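Local coordinates for protein X-PRO dipeptidase (Streptococcus pyogenes M1 GAS, PDB 3O5V) that forms the N-terminal, creatinase/prolidase-type domain of a probable manganese-dependent dipeptidase of the M24B family, which probably cleaves Xaa-Pro dipeptides, at residues R9-Q14 and T97-F102; A20-P25 and N122-Y127; L43-Y48 and P53-P58; K85-A88 and N92-A95. All blocks are in the same frame, centred on the assembly; numbering follows the deposited sequence.

Overall arrangement
Helix 3-14 opens the chain, and interaction 1 closes a long loop back to it, bringing strand 97-100 to the helix. Interaction 2 starts on the next element, strand 19-22, and ends beyond strand 120-123, so its segments alternate with those of interaction 1 and the two loops cross; their centres lie about 8 Å apart. Nested inside both is interaction 3, the hairpin of strands 44-48 and 54-58, whose first strand pairs with 19-22. Interaction 4, also nested inside both, follows interaction 3 in series, joining the end of helix 82-89 to the loop before strand 97-100, on the sheet side opposite helix 3-14. Together they bind both helical layers to one mixed sheet.

Interaction 1. Residues R9-Q14 and T97-F102; sequences RLYLDQ and TIYAEF
Tyr11 and Tyr99 meet as a T-shaped (edge-to-face) aromatic pair where helix 3-14 packs on the mixed sheet of the creatinase/prolidase N-terminal domain, an alpha/beta fold with helices on both sides of its strands. The tight part of the contact is concentrated on one strand residue: Tyr99, from the middle of strand 97-100, directs its side chain at the helix and is touched by two consecutive helix residues. The ring planes of Tyr11 and Tyr99 stand at 72°, with centroids 5.6 Å apart. The CE2 corner of Tyr11 sits above one face of the Tyr99 ring, displaced toward its rim. CG of Tyr11 is anti to the backbone N (chi1 -179°), which carries the phenol from the flank of the helix across to the strand. Leu12 makes the second touch with one methyl branch, CD2, as its side chain runs past Tyr99 in the opposite direction; this residue is buried and also packs on Ala20 of the neighbouring strand 19-22.

The loose side is the outer surface of the helix. Leu10, Asp13 and Gln14 are exposed and do not touch strand 97-100, while Arg9 forms a salt bridge with Asp6 one turn earlier. Tyr11 itself is only partly buried, although its ring also meets that of Tyr127 from helix 125-129. No polar bond links the two segments, so dispersion and ring electrostatics carry the contact. CE1 of Tyr99 is the meeting point on the Tyr11 side, 4.1 Å from CE2 of Tyr11 and 3.9 Å from its OH.

Interaction 2. Residues A20-P25 and N122-Y127; sequences AIFSDP and NNLTPY
Ala20 opens the contact with its methyl group: CB lies 4.0 Å from CD1 of Leu124, in the turn between strand 120-123 and the helix that follows. One residue on, Ile21 turns its side chain to the other face of the sheet, toward Phe44 and Phe46, and offers Leu124 its backbone instead, with O 4.1 Å from CD1. Phe22 returns to the face of Ala20 and makes the main touch. With CG anti to its own carbonyl carbon (chi1 -61°), its ring presents a face to the leucine, whose CD1 stands over it in a CH-pi contact, 3.8 Å from the centroid and 27° off the ring normal. The methyl is displaced toward the rim and comes nearest to CE1 of Phe22, at 3.4 Å. The side chains of Phe22 and Leu124 cross at about a right angle. The same CD1 methyl touches Ala20, Ile21 and Phe22.

Past Phe22 the chain leaves the strand. The backbone N atoms of Ser23 and Asp24 both bond to Glu101 OE1, and Asp24 is the N-cap of helix 25-32, its OD1 accepting a bond from Val26 N. Leu124 also touches Tyr99 on strand 97-100, which lies between strands 19-22 and 120-123. Leu124 thus spans strand 97-100 to reach strand 19-22, forming part of the hydrophobic core on the helix 3-14 side of the mixed sheet in the creatinase/prolidase N-terminal domain.

Interaction 3. Residues L43-Y48 and P53-P58; sequences LFLFVY and PVLFVP
Phe44 and Phe56, and then Phe46 and Val54, are the two hydrogen-bonded pairs of this antiparallel beta hairpin, with Leu45 opposite Leu55 as the non-hydrogen-bonded pair between them. Four backbone bonds form the ladder. Phe44 N donates to Phe56 O at 3.0 Å, and Phe56 N returns a bond to Phe44 O at 2.8 Å; Phe46 N reaches Val54 O at 2.8 Å, and Val54 N reaches Phe46 O at 2.9 Å. Beyond the ends of this ladder, weaker CA-H...O contacts join Leu43 CA to Phe56 O and Pro53 CA to Phe46 O.

Aliphatic contacts belong to the face of Leu43, Leu45, Leu55 and Val57. CD1 of Leu55 leans over the opposite strand, 3.5 Å from Phe44 O and 4.1 Å from CD1 of Leu45. Both leucines share a rotamer that helps this reach: CG is anti to the backbone N (chi1 177° for Leu45, -176° for Leu55). Next to them, CD1 of Leu43 meets CG1 of Val57 at 3.7 Å.

The aromatic groups gather on the other face. Phe46 and Phe56 lie side by side and point the same way, with CB of Phe56 in the plane of the Phe46 ring, at its edge, 3.9 Å from CE2. Phe44 turns the edge of its ring toward CD2 of Phe56.

Helix 25-32 packs against the leucine face, where Ile28 touches Leu43 and Leu45, while Ile86 of helix 82-89 rests on the phenylalanines. Strand 19-22 pairs alongside 44-48, and strand 73-76 alongside 54-58, placing the hairpin inside the mixed sheet.

Interaction 4. Residues K85-A88 and N92-A95; sequences KIKA and NTAA
Lys87 and Thr93 bring their side chains together at about a right angle, bridging the C-terminal part of helix 82-89 and the loop that leads into strand 97-100. This is a helix-to-strand connection of the alpha/beta creatinase/prolidase N-terminal domain, and the contact lies at its surface. Thr93 points its side chain at the helix, whereas Lys87 starts out to the side of this direction and brings its end across to the loop. CG of Lys87 is anti to the backbone N (chi1 177°); a bend at the second torsion (chi2 62°) then swings the chain toward the loop, and the last two torsions are extended, so that the ammonium group leads.

The two branches of Thr93 receive different parts of the lysine. Its hydroxyl takes the charged end, while its methyl, CG2, is 4.2 Å from CD of Lys87. CD and CE of Lys87 stand equally far from OG1 of Thr93, so only the ammonium nitrogen comes close. Lys87 is exposed, so the bond lies at the protein surface.

The interior side of both segments is anchored differently. Ile86, the buried neighbour of Lys87, packs on Phe44, Phe46 and Phe56 of the sheet, and the carbonyl O of Asn92 accepts a hydrogen bond from Tyr48 OH. Thr93 also touches Ile116 and Phe117. Across the two segments one hydrogen bond forms, from Lys87 NZ to Thr93 OG1, at 3.0 Å.

Interaction 1. Residues R9-Q14 and T97-F102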
loop_
_atom_site.group_PDB
_atom_site.type_symbol
_atom_site.label_atom_id
_atom_site.label_comp_id
_atom_site.label_asym_id
_atom_site.label_seq_id
_atom_site.Cartn_x
_atom_site.Cartn_y
_atom_site.Cartn_z
ATOM N N ARG A 9 8.218 8.514 3.779
ATOM C CA ARG A 9 9.215 7.832 4.583
ATOM C C ARG A 9 9.743 8.702 5.738
ATOM O O ARG A 9 9.942 8.188 6.844
ATOM C CB ARG A 9 10.336 7.242 3.716
ATOM C CG ARG A 9 9.857 6.046 2.840
ATOM C CD ARG A 9 10.999 5.415 2.056
ATOM N NE ARG A 9 11.406 6.269 0.934
ATOM C CZ ARG A 9 10.997 6.122 -0.326
ATOM N NH1 ARG A 9 10.172 5.126 -0.670
ATOM N NH2 ARG A 9 11.428 6.977 -1.255
ATOM N N LEU A 10 9.910 10.009 5.510
ATOM C CA LEU A 10 10.305 10.920 6.589
ATOM C C LEU A 10 9.217 10.943 7.667
ATOM O O LEU A 10 9.507 10.840 8.870
ATOM C CB LEU A 10 10.529 12.329 6.040
ATOM C CG LEU A 10 11.587 13.237 6.690
ATOM C CD1 LEU A 10 11.284 14.709 6.416
ATOM C CD2 LEU A 10 11.826 12.974 8.171
ATOM N N TYR A 11 7.971 11.080 7.224
ATOM C CA TYR A 11 6.815 11.106 8.133
ATOM C C TYR A 11 6.766 9.882 9.038
ATOM O O TYR A 11 6.622 10.014 10.263
ATOM C CB TYR A 11 5.516 11.210 7.336
ATOM C CG TYR A 11 4.276 11.264 8.208
ATOM C CD1 TYR A 11 3.991 12.389 8.984
ATOM C CD2 TYR A 11 3.392 10.186 8.255
ATOM C CE1 TYR A 11 2.843 12.451 9.770
ATOM C CE2 TYR A 11 2.244 10.236 9.042
ATOM C CZ TYR A 11 1.984 11.365 9.801
ATOM O OH TYR A 11 0.855 11.413 10.583
ATOM N N LEU A 12 6.879 8.696 8.438
ATOM C CA LEU A 12 6.951 7.442 9.178
ATOM C C LEU A 12 8.081 7.440 10.213
ATOM O O LEU A 12 7.876 7.030 11.359
ATOM C CB LEU A 12 7.108 6.264 8.208
ATOM C CG LEU A 12 5.931 6.016 7.254
ATOM C CD1 LEU A 12 6.326 4.983 6.203
ATOM C CD2 LEU A 12 4.674 5.570 8.021
ATOM N N ASP A 13 9.262 7.912 9.816
ATOM C CA ASP A 13 10.397 7.981 10.734
ATOM C C ASP A 13 10.136 8.939 11.888
ATOM O O ASP A 13 10.445 8.611 13.031
ATOM C CB ASP A 13 11.686 8.346 9.999
ATOM C CG ASP A 13 12.287 7.164 9.241
ATOM O OD1 ASP A 13 11.874 6.001 9.460
ATOM O OD2 ASP A 13 13.191 7.403 8.411
ATOM N N GLN A 14 9.560 10.103 11.589
ATOM C CA GLN A 14 9.128 11.060 12.612
ATOM C C GLN A 14 8.060 10.508 13.578
ATOM O O GLN A 14 8.020 10.918 14.751
ATOM C CB GLN A 14 8.621 12.336 11.955
ATOM C CG GLN A 14 9.737 13.191 11.352
ATOM C CD GLN A 14 9.241 14.290 10.429
ATOM O OE1 GLN A 14 8.123 14.246 9.914
ATOM N NE2 GLN A 14 10.087 15.278 10.201
ATOM N N THR A 97 4.258 -0.638 14.025
ATOM C CA THR A 97 3.339 0.475 13.895
ATOM C C THR A 97 3.093 0.702 12.410
ATOM O O THR A 97 4.044 0.860 11.644
ATOM C CB THR A 97 3.914 1.759 14.525
ATOM O OG1 THR A 97 4.342 1.493 15.872
ATOM C CG2 THR A 97 2.868 2.840 14.545
ATOM N N ILE A 98 1.816 0.687 12.027
ATOM C CA ILE A 98 1.388 0.820 10.631
ATOM C C ILE A 98 0.430 2.002 10.478
ATOM O O ILE A 98 -0.427 2.240 11.333
ATOM C CB ILE A 98 0.744 -0.491 10.119
ATOM C CG1 ILE A 98 1.744 -1.638 10.231
ATOM C CG2 ILE A 98 0.248 -0.370 8.671
ATOM C CD1 ILE A 98 1.109 -2.989 10.102
ATOM N N TYR A 99 0.603 2.767 9.405
ATOM C CA TYR A 99 -0.368 3.782 9.036
ATOM C C TYR A 99 -1.221 3.339 7.841
ATOM O O TYR A 99 -0.693 2.767 6.891
ATOM C CB TYR A 99 0.346 5.095 8.740
ATOM C CG TYR A 99 0.627 5.888 9.995
ATOM C CD1 TYR A 99 -0.168 6.982 10.334
ATOM C CD2 TYR A 99 1.668 5.532 10.853
ATOM C CE1 TYR A 99 0.068 7.712 11.487
ATOM C CE2 TYR A 99 1.915 6.260 12.026
ATOM C CZ TYR A 99 1.110 7.345 12.328
ATOM O OH TYR A 99 1.336 8.070 13.475
ATOM N N ALA A 100 -2.532 3.589 7.899
ATOM C CA ALA A 100 -3.429 3.292 6.770
ATOM C C ALA A 100 -4.529 4.350 6.637
ATOM O O ALA A 100 -4.754 5.123 7.563
ATOM C CB ALA A 100 -4.030 1.872 6.901
ATOM N N GLU A 101 -5.189 4.398 5.480
ATOM C CA GLU A 101 -6.174 5.447 5.185
ATOM C C GLU A 101 -7.552 5.037 5.683
ATOM O O GLU A 101 -8.336 4.422 4.939
ATOM C CB GLU A 101 -6.256 5.734 3.676
ATOM C CG GLU A 101 -4.966 6.195 3.065
ATOM C CD GLU A 101 -5.129 6.507 1.593
ATOM O OE1 GLU A 101 -4.957 5.586 0.760
ATOM O OE2 GLU A 101 -5.441 7.673 1.272
ATOM N N PHE A 102 -7.849 5.407 6.928
ATOM C CA PHE A 102 -9.097 4.992 7.587
ATOM C C PHE A 102 -10.348 5.569 6.904
ATOM O O PHE A 102 -11.438 4.995 7.040
ATOM C CB PHE A 102 -9.085 5.375 9.076
ATOM C CG PHE A 102 -8.221 4.489 9.964
ATOM C CD1 PHE A 102 -7.405 3.475 9.445
ATOM C CD2 PHE A 102 -8.219 4.700 11.351
ATOM C CE1 PHE A 102 -6.621 2.677 10.295
ATOM C CE2 PHE A 102 -7.442 3.921 12.204
ATOM C CZ PHE A 102 -6.638 2.904 11.676
#

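Interaction 2. Residues A20-P25 and N122-Y127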
loop_
_atom_site.group_PDB
_atom_site.type_symbol
_atom_site.label_atom_id
_atom_site.label_comp_id
_atom_site.label_asym_id
_atom_site.label_seq_id
_atom_site.Cartn_x
_atom_site.Cartn_y
_atom_site.Cartn_z
ATOM N N ALA A 20 3.506 2.473 5.756
ATOM C CA ALA A 20 2.235 3.104 5.388
ATOM C C ALA A 20 1.584 2.245 4.311
ATOM O O ALA A 20 2.269 1.780 3.386
ATOM C CB ALA A 20 2.452 4.525 4.875
ATOM N N ILE A 21 0.278 2.022 4.434
ATOM C CA ILE A 21 -0.463 1.246 3.440
ATOM C C ILE A 21 -1.525 2.116 2.811
ATOM O O ILE A 21 -2.505 2.486 3.469
ATOM C CB ILE A 21 -1.127 -0.047 4.038
ATOM C CG1 ILE A 21 -0.107 -0.873 4.830
ATOM C CG2 ILE A 21 -1.810 -0.856 2.937
ATOM C CD1 ILE A 21 -0.664 -2.196 5.393
ATOM N N PHE A 22 -1.331 2.476 1.545
ATOM C CA PHE A 22 -2.343 3.277 0.861
ATOM C C PHE A 22 -3.327 2.382 0.118
ATOM O O PHE A 22 -2.923 1.349 -0.415
ATOM C CB PHE A 22 -1.679 4.296 -0.067
ATOM C CG PHE A 22 -0.786 5.266 0.660
ATOM C CD1 PHE A 22 -1.302 6.454 1.179
ATOM C CD2 PHE A 22 0.565 4.978 0.852
ATOM C CE1 PHE A 22 -0.470 7.359 1.867
ATOM C CE2 PHE A 22 1.408 5.869 1.531
ATOM C CZ PHE A 22 0.879 7.060 2.047
ATOM N N SER A 23 -4.613 2.751 0.122
ATOM C CA SER A 23 -5.644 1.949 -0.563
ATOM C C SER A 23 -6.513 2.759 -1.535
ATOM O O SER A 23 -7.141 2.183 -2.434
ATOM C CB SER A 23 -6.534 1.205 0.446
ATOM O OG SER A 23 -7.095 2.135 1.362
ATOM N N ASP A 24 -6.579 4.083 -1.342
ATOM C CA ASP A 24 -7.493 4.920 -2.104
ATOM C C ASP A 24 -6.853 5.128 -3.470
ATOM O O ASP A 24 -5.719 5.638 -3.534
ATOM C CB ASP A 24 -7.685 6.269 -1.374
ATOM C CG ASP A 24 -8.764 7.163 -2.006
ATOM O OD1 ASP A 24 -8.987 7.136 -3.237
ATOM O OD2 ASP A 24 -9.383 7.928 -1.239
ATOM N N PRO A 25 -7.552 4.738 -4.561
ATOM C CA PRO A 25 -6.992 4.966 -5.907
ATOM C C PRO A 25 -6.559 6.419 -6.157
ATOM O O PRO A 25 -5.576 6.666 -6.883
ATOM C CB PRO A 25 -8.161 4.616 -6.825
ATOM C CG PRO A 25 -8.918 3.562 -6.066
ATOM C CD PRO A 25 -8.829 4.000 -4.620
ATOM N N ASN A 122 -2.623 2.869 12.648
ATOM C CA ASN A 122 -2.912 4.281 12.910
ATOM C C ASN A 122 -3.461 4.951 11.652
ATOM O O ASN A 122 -3.206 4.486 10.540
ATOM C CB ASN A 122 -1.646 5.022 13.359
ATOM C CG ASN A 122 -1.147 4.570 14.722
ATOM O OD1 ASN A 122 0.030 4.743 15.052
ATOM N ND2 ASN A 122 -2.040 3.996 15.524
ATOM N N ASN A 123 -4.203 6.045 11.831
ATOM C CA ASN A 123 -4.846 6.765 10.723
ATOM C C ASN A 123 -3.902 7.688 9.924
ATOM O O ASN A 123 -3.298 8.601 10.478
ATOM C CB ASN A 123 -6.044 7.569 11.256
ATOM C CG ASN A 123 -6.957 8.101 10.154
ATOM O OD1 ASN A 123 -7.847 8.915 10.421
ATOM N ND2 ASN A 123 -6.762 7.645 8.934
ATOM N N LEU A 124 -3.815 7.438 8.618
ATOM C CA LEU A 124 -3.006 8.224 7.679
ATOM C C LEU A 124 -3.714 9.441 7.099
ATOM O O LEU A 124 -3.087 10.274 6.436
ATOM C CB LEU A 124 -2.633 7.364 6.478
ATOM C CG LEU A 124 -1.208 6.913 6.213
ATOM C CD1 LEU A 124 -1.201 6.064 4.929
ATOM C CD2 LEU A 124 -0.215 8.076 6.149
ATOM N N THR A 125 -5.022 9.538 7.299
ATOM C CA THR A 125 -5.782 10.559 6.582
ATOM C C THR A 125 -5.383 12.011 6.942
ATOM O O THR A 125 -5.397 12.862 6.056
ATOM C CB THR A 125 -7.323 10.277 6.557
ATOM O OG1 THR A 125 -7.841 10.248 7.893
ATOM C CG2 THR A 125 -7.605 8.915 5.848
ATOM N N PRO A 126 -4.969 12.282 8.210
ATOM C CA PRO A 126 -4.398 13.604 8.494
ATOM C C PRO A 126 -3.176 13.931 7.627
ATOM O O PRO A 126 -3.073 15.048 7.125
ATOM C CB PRO A 126 -3.997 13.510 9.974
ATOM C CG PRO A 126 -4.977 12.540 10.549
ATOM C CD PRO A 126 -5.163 11.506 9.457
ATOM N N TYR A 127 -2.269 12.975 7.443
ATOM C CA TYR A 127 -1.132 13.211 6.553
ATOM C C TYR A 127 -1.605 13.465 5.116
ATOM O O TYR A 127 -1.180 14.431 4.476
ATOM C CB TYR A 127 -0.113 12.060 6.587
ATOM C CG TYR A 127 1.037 12.302 5.631
ATOM C CD1 TYR A 127 2.164 13.021 6.039
ATOM C CD2 TYR A 127 0.980 11.851 4.305
ATOM C CE1 TYR A 127 3.221 13.273 5.161
ATOM C CE2 TYR A 127 2.031 12.099 3.414
ATOM C CZ TYR A 127 3.146 12.812 3.854
ATOM O OH TYR A 127 4.187 13.055 2.994
#

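Interaction 3. Residues L43-Y48 and P53-P58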
loop_
_atom_site.group_PDB
_atom_site.type_symbol
_atom_site.label_atom_id
_atom_site.label_comp_id
_atom_site.label_asym_id
_atom_site.label_seq_id
_atom_site.Cartn_x
_atom_site.Cartn_y
_atom_site.Cartn_z
ATOM N N LEU A 43 -6.302 -3.530 -4.189
ATOM C CA LEU A 43 -5.282 -2.570 -4.617
ATOM C C LEU A 43 -4.635 -2.003 -3.356
ATOM O O LEU A 43 -5.340 -1.480 -2.506
ATOM C CB LEU A 43 -5.935 -1.437 -5.418
ATOM C CG LEU A 43 -5.118 -0.165 -5.647
ATOM C CD1 LEU A 43 -3.971 -0.440 -6.628
ATOM C CD2 LEU A 43 -6.028 0.959 -6.136
ATOM N N PHE A 44 -3.307 -2.121 -3.228
ATOM C CA PHE A 44 -2.575 -1.516 -2.098
ATOM C C PHE A 44 -1.216 -0.993 -2.537
ATOM O O PHE A 44 -0.534 -1.619 -3.376
ATOM C CB PHE A 44 -2.336 -2.510 -0.935
ATOM C CG PHE A 44 -3.585 -3.006 -0.264
ATOM C CD1 PHE A 44 -4.348 -2.159 0.546
ATOM C CD2 PHE A 44 -3.973 -4.350 -0.397
ATOM C CE1 PHE A 44 -5.505 -2.634 1.185
ATOM C CE2 PHE A 44 -5.127 -4.828 0.221
ATOM C CZ PHE A 44 -5.892 -3.974 1.023
ATOM N N LEU A 45 -0.832 0.155 -1.989
ATOM C CA LEU A 45 0.551 0.621 -2.087
ATOM C C LEU A 45 1.230 0.536 -0.718
ATOM O O LEU A 45 0.815 1.191 0.232
ATOM C CB LEU A 45 0.621 2.062 -2.631
ATOM C CG LEU A 45 2.027 2.676 -2.704
ATOM C CD1 LEU A 45 2.909 1.947 -3.737
ATOM C CD2 LEU A 45 1.983 4.146 -3.039
ATOM N N PHE A 46 2.272 -0.285 -0.632
ATOM C CA PHE A 46 2.999 -0.506 0.627
ATOM C C PHE A 46 4.255 0.348 0.631
ATOM O O PHE A 46 5.190 0.097 -0.151
ATOM C CB PHE A 46 3.374 -1.989 0.760
ATOM C CG PHE A 46 2.186 -2.905 0.882
ATOM C CD1 PHE A 46 1.560 -3.096 2.121
ATOM C CD2 PHE A 46 1.670 -3.552 -0.239
ATOM C CE1 PHE A 46 0.448 -3.932 2.239
ATOM C CE2 PHE A 46 0.564 -4.402 -0.134
ATOM C CZ PHE A 46 -0.051 -4.591 1.103
ATOM N N VAL A 47 4.278 1.362 1.490
ATOM C CA VAL A 47 5.456 2.232 1.607
ATOM C C VAL A 47 6.177 1.975 2.935
ATOM O O VAL A 47 5.795 2.494 3.992
ATOM C CB VAL A 47 5.087 3.737 1.443
ATOM C CG1 VAL A 47 6.336 4.606 1.454
ATOM C CG2 VAL A 47 4.284 3.952 0.160
ATOM N N TYR A 48 7.206 1.139 2.867
ATOM C CA TYR A 48 8.083 0.851 4.007
ATOM C C TYR A 48 8.904 2.076 4.352
ATOM O O TYR A 48 9.253 2.845 3.452
ATOM C CB TYR A 48 9.037 -0.276 3.638
ATOM C CG TYR A 48 8.350 -1.610 3.516
ATOM C CD1 TYR A 48 7.928 -2.086 2.276
ATOM C CD2 TYR A 48 8.102 -2.392 4.654
ATOM C CE1 TYR A 48 7.282 -3.323 2.167
ATOM C CE2 TYR A 48 7.461 -3.618 4.555
ATOM C CZ TYR A 48 7.064 -4.079 3.313
ATOM O OH TYR A 48 6.426 -5.297 3.212
ATOM N N PRO A 53 9.321 0.661 -1.976
ATOM C CA PRO A 53 7.867 0.529 -1.895
ATOM C C PRO A 53 7.387 -0.595 -2.822
ATOM O O PRO A 53 8.135 -1.021 -3.723
ATOM C CB PRO A 53 7.370 1.891 -2.370
ATOM C CG PRO A 53 8.449 2.358 -3.331
ATOM C CD PRO A 53 9.740 1.830 -2.782
ATOM N N VAL A 54 6.186 -1.102 -2.571
ATOM C CA VAL A 54 5.630 -2.198 -3.361
ATOM C C VAL A 54 4.189 -1.892 -3.741
ATOM O O VAL A 54 3.346 -1.637 -2.862
ATOM C CB VAL A 54 5.668 -3.543 -2.602
ATOM C CG1 VAL A 54 5.084 -4.669 -3.472
ATOM C CG2 VAL A 54 7.094 -3.889 -2.185
ATOM N N LEU A 55 3.899 -1.936 -5.043
ATOM C CA LEU A 55 2.523 -1.815 -5.497
ATOM C C LEU A 55 1.918 -3.202 -5.694
ATOM O O LEU A 55 2.504 -4.045 -6.383
ATOM C CB LEU A 55 2.412 -0.998 -6.796
ATOM C CG LEU A 55 0.956 -0.774 -7.247
ATOM C CD1 LEU A 55 0.209 0.164 -6.307
ATOM C CD2 LEU A 55 0.910 -0.246 -8.666
ATOM N N PHE A 56 0.750 -3.413 -5.096
ATOM C CA PHE A 56 -0.001 -4.676 -5.221
ATOM C C PHE A 56 -1.309 -4.430 -5.974
ATOM O O PHE A 56 -2.125 -3.608 -5.538
ATOM C CB PHE A 56 -0.301 -5.256 -3.821
ATOM C CG PHE A 56 -1.008 -6.589 -3.865
ATOM C CD1 PHE A 56 -0.296 -7.756 -4.128
ATOM C CD2 PHE A 56 -2.386 -6.675 -3.652
ATOM C CE1 PHE A 56 -0.949 -9.013 -4.205
ATOM C CE2 PHE A 56 -3.048 -7.921 -3.708
ATOM C CZ PHE A 56 -2.319 -9.089 -3.993
ATOM N N VAL A 57 -1.510 -5.134 -7.095
ATOM C CA VAL A 57 -2.657 -4.904 -7.981
ATOM C C VAL A 57 -3.273 -6.216 -8.505
ATOM O O VAL A 57 -2.636 -7.262 -8.451
ATOM C CB VAL A 57 -2.248 -4.016 -9.224
ATOM C CG1 VAL A 57 -1.944 -2.577 -8.797
ATOM C CG2 VAL A 57 -1.039 -4.617 -9.975
ATOM N N PRO A 58 -4.510 -6.156 -9.043
ATOM C CA PRO A 58 -4.963 -7.310 -9.830
ATOM C C PRO A 58 -4.015 -7.579 -10.996
ATOM O O PRO A 58 -3.473 -6.628 -11.585
ATOM C CB PRO A 58 -6.314 -6.858 -10.377
ATOM C CG PRO A 58 -6.739 -5.701 -9.503
ATOM C CD PRO A 58 -5.481 -5.052 -9.051
#

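Interaction 4. Residues K85-A88 and N92-A95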
loop_
_atom_site.group_PDB
_atom_site.type_symbol
_atom_site.label_atom_id
_atom_site.label_comp_id
_atom_site.label_asym_id
_atom_site.label_seq_id
_atom_site.Cartn_x
_atom_site.Cartn_y
_atom_site.Cartn_z
ATOM N N LYS A 85 -1.293 -14.032 -1.094
ATOM C CA LYS A 85 -0.351 -13.516 -2.082
ATOM C C LYS A 85 0.473 -12.335 -1.543
ATOM O O LYS A 85 1.685 -12.279 -1.727
ATOM C CB LYS A 85 -1.079 -13.141 -3.380
ATOM C CG LYS A 85 -0.153 -12.749 -4.536
ATOM C CD LYS A 85 0.654 -13.928 -5.093
ATOM C CE LYS A 85 1.279 -13.561 -6.434
ATOM N NZ LYS A 85 2.060 -14.679 -7.025
ATOM N N ILE A 86 -0.177 -11.395 -0.867
ATOM C CA ILE A 86 0.549 -10.271 -0.260
ATOM C C ILE A 86 1.629 -10.784 0.702
ATOM O O ILE A 86 2.781 -10.333 0.669
ATOM C CB ILE A 86 -0.401 -9.321 0.493
ATOM C CG1 ILE A 86 -1.319 -8.605 -0.503
ATOM C CG2 ILE A 86 0.409 -8.322 1.346
ATOM C CD1 ILE A 86 -2.632 -8.039 0.111
ATOM N N LYS A 87 1.233 -11.715 1.567
ATOM C CA LYS A 87 2.167 -12.389 2.470
ATOM C C LYS A 87 3.336 -13.017 1.693
ATOM O O LYS A 87 4.484 -12.903 2.112
ATOM C CB LYS A 87 1.430 -13.449 3.315
ATOM C CG LYS A 87 2.331 -14.271 4.265
ATOM C CD LYS A 87 3.016 -13.392 5.300
ATOM C CE LYS A 87 3.925 -14.223 6.223
ATOM N NZ LYS A 87 4.611 -13.368 7.230
ATOM N N ALA A 88 3.040 -13.646 0.557
ATOM C CA ALA A 88 4.060 -14.336 -0.241
ATOM C C ALA A 88 5.042 -13.382 -0.932
ATOM O O ALA A 88 6.235 -13.701 -1.042
ATOM C CB ALA A 88 3.403 -15.269 -1.271
ATOM N N ASN A 92 8.619 -8.124 4.038
ATOM C CA ASN A 92 8.531 -8.018 5.486
ATOM C C ASN A 92 7.101 -7.702 5.923
ATOM O O ASN A 92 6.463 -6.831 5.342
ATOM C CB ASN A 92 9.476 -6.898 5.959
ATOM C CG ASN A 92 9.556 -6.789 7.458
ATOM O OD1 ASN A 92 10.514 -7.260 8.075
ATOM N ND2 ASN A 92 8.568 -6.156 8.061
ATOM N N THR A 93 6.603 -8.400 6.942
ATOM C CA THR A 93 5.285 -8.078 7.509
ATOM C C THR A 93 5.355 -7.809 9.022
ATOM O O THR A 93 4.344 -7.862 9.723
ATOM C CB THR A 93 4.233 -9.174 7.184
ATOM O OG1 THR A 93 4.657 -10.416 7.745
ATOM C CG2 THR A 93 4.061 -9.346 5.675
ATOM N N ALA A 94 6.555 -7.474 9.502
ATOM C CA ALA A 94 6.838 -7.377 10.940
ATOM C C ALA A 94 6.705 -5.982 11.564
ATOM O O ALA A 94 7.003 -5.814 12.753
ATOM C CB ALA A 94 8.235 -7.980 11.254
ATOM N N ALA A 95 6.248 -4.994 10.790
ATOM C CA ALA A 95 6.062 -3.632 11.306
ATOM C C ALA A 95 5.263 -3.608 12.612
ATOM O O ALA A 95 4.220 -4.253 12.726
ATOM C CB ALA A 95 5.391 -2.737 10.258
#